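Local coordinates for protein STE5 (Saccharomyces cerevisiae, PDB 3FZE), which serves as a scaffold in yeast pheromone signalling, its minimal scaffold domain cocatalysing phosphorylation of the MAP kinase Fus3 by Ste7, at residues C57-N62 / K125-Q130. Sequence-based numbering, arbitrary orientation.
Sequences CFVDRN and KSILFQ
K125 and N62 close a polar contact at the C-terminal ends of the parallel strands of the vWA-like alpha/beta/alpha fold, where the turn leaving strand 55-60 meets the loop after strand 111-117. Their side chains run side by side and point the same way. The lysine chain, bent at its last torsion (chi4 -65°), brings NZ to 3.5 Å from N62 OD1, a weak hydrogen bond. A water makes a second link between the two residues, accepting from K125 NZ at 2.8 Å and donating to the backbone O of N62. Lower down the same chain, K125 CB packs 3.7 Å from the backbone O of R61. With an alanine here in place of the lysine, N62 OD1 and the water would probably lose their amine partner, and the asparagine amide would be freer to turn.

The apolar part is small and buried: V59 CG1, anti to its own backbone N (chi1 -179°), reaches I127 CG2 at 4.0 Å, with the two side chains at a slant to each other. I127 also touches I23 and A115 of strands 19-26 and 111-117. Strand 19-26 runs between strands 55-60 and 111-117, and its Q25 ties the two segments together: its NE2 donates to D60 O and K125 O, while its OE1 accepts from I127 N.

Each segment is also shaped from within. S126 OG accepts from L128 N at 3.1 Å, an ST turn at the start of the 3-10 segment 127-129. D60 forms an Asx turn, its OD1 taking the N62 N-H at 2.9 Å from 48° above the carboxylate plane.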
# COMPACT_ATOMS: atom_id res chain seq x y z
N CYS A 57 -0.91 5.17 -3.93
CA CYS A 57 -1.24 6.40 -3.24
C CYS A 57 -0.42 6.45 -1.96
O CYS A 57 -0.39 5.49 -1.21
CB CYS A 57 -2.73 6.42 -2.91
SG CYS A 57 -3.27 7.96 -2.13
N PHE A 58 0.28 7.56 -1.76
CA PHE A 58 1.02 7.81 -0.53
C PHE A 58 0.24 8.77 0.36
O PHE A 58 -0.26 9.79 -0.13
CB PHE A 58 2.39 8.42 -0.84
CG PHE A 58 3.40 7.43 -1.31
CD1 PHE A 58 4.00 6.55 -0.43
CD2 PHE A 58 3.79 7.41 -2.64
CE1 PHE A 58 4.95 5.63 -0.87
CE2 PHE A 58 4.75 6.50 -3.09
CZ PHE A 58 5.32 5.61 -2.20
N VAL A 59 0.15 8.45 1.64
CA VAL A 59 -0.61 9.24 2.61
C VAL A 59 0.26 9.52 3.82
O VAL A 59 0.97 8.63 4.29
CB VAL A 59 -1.88 8.49 3.05
CG1 VAL A 59 -2.70 9.32 4.05
CG2 VAL A 59 -2.71 8.11 1.84
N ASP A 60 0.22 10.74 4.34
CA ASP A 60 1.00 11.06 5.53
C ASP A 60 0.30 10.63 6.83
O ASP A 60 -0.82 10.12 6.81
CB ASP A 60 1.50 12.52 5.55
CG ASP A 60 0.42 13.55 5.92
OD1 ASP A 60 -0.65 13.19 6.43
OD2 ASP A 60 0.69 14.75 5.70
N ARG A 61 0.98 10.82 7.95
CA ARG A 61 0.47 10.31 9.22
C ARG A 61 -0.80 11.02 9.69
O ARG A 61 -1.49 10.51 10.57
CB ARG A 61 1.54 10.35 10.30
CG ARG A 61 2.02 11.73 10.67
CD ARG A 61 3.18 11.62 11.65
NE ARG A 61 3.61 12.92 12.14
CZ ARG A 61 4.57 13.09 13.05
NH1 ARG A 61 5.20 12.04 13.56
NH2 ARG A 61 4.90 14.31 13.44
N ASN A 62 -1.10 12.16 9.09
CA ASN A 62 -2.34 12.89 9.39
C ASN A 62 -3.41 12.75 8.31
O ASN A 62 -4.37 13.53 8.26
CB ASN A 62 -2.02 14.36 9.64
CG ASN A 62 -1.18 14.55 10.86
OD1 ASN A 62 -1.54 14.08 11.94
ND2 ASN A 62 -0.03 15.20 10.71
N LYS A 125 -7.23 9.20 11.54
CA LYS A 125 -6.01 9.49 10.79
C LYS A 125 -5.42 8.30 10.06
O LYS A 125 -4.76 8.47 9.04
CB LYS A 125 -4.94 10.10 11.70
CG LYS A 125 -5.31 11.45 12.27
CD LYS A 125 -4.16 12.03 13.06
CE LYS A 125 -4.58 13.31 13.76
NZ LYS A 125 -4.92 14.40 12.79
N SER A 126 -5.63 7.09 10.58
CA SER A 126 -5.04 5.90 9.98
C SER A 126 -5.89 5.37 8.83
O SER A 126 -7.10 5.20 8.97
CB SER A 126 -4.85 4.82 11.05
OG SER A 126 -4.63 3.54 10.47
N ILE A 127 -5.26 5.11 7.68
CA ILE A 127 -5.99 4.58 6.54
C ILE A 127 -6.58 3.19 6.82
O ILE A 127 -7.46 2.71 6.10
CB ILE A 127 -5.11 4.53 5.25
CG1 ILE A 127 -3.99 3.49 5.40
CG2 ILE A 127 -4.54 5.92 4.95
CD1 ILE A 127 -3.25 3.19 4.10
N LEU A 128 -6.11 2.54 7.88
CA LEU A 128 -6.53 1.18 8.17
C LEU A 128 -7.94 1.10 8.78
O LEU A 128 -8.54 0.03 8.82
CB LEU A 128 -5.50 0.47 9.07
CG LEU A 128 -4.04 0.47 8.60
CD1 LEU A 128 -3.12 -0.13 9.63
CD2 LEU A 128 -3.92 -0.29 7.29
N PHE A 129 -8.47 2.24 9.21
CA PHE A 129 -9.82 2.29 9.79
C PHE A 129 -10.89 2.61 8.74
O PHE A 129 -12.08 2.64 9.05
CB PHE A 129 -9.91 3.34 10.90
CG PHE A 129 -9.15 2.99 12.14
CD1 PHE A 129 -9.81 2.52 13.26
CD2 PHE A 129 -7.78 3.12 12.19
CE1 PHE A 129 -9.12 2.20 14.41
CE2 PHE A 129 -7.08 2.80 13.33
CZ PHE A 129 -7.75 2.33 14.44
N GLN A 130 -10.46 2.88 7.51
CA GLN A 130 -11.37 3.50 6.55
C GLN A 130 -12.16 2.44 5.79
O GLN A 130 -11.82 1.27 5.84
CB GLN A 130 -10.59 4.44 5.62
CG GLN A 130 -9.96 5.62 6.38
CD GLN A 130 -9.02 6.46 5.54
OE1 GLN A 130 -8.97 6.33 4.32
NE2 GLN A 130 -8.25 7.34 6.21
O HOH W 1 -5.89 14.91 10.20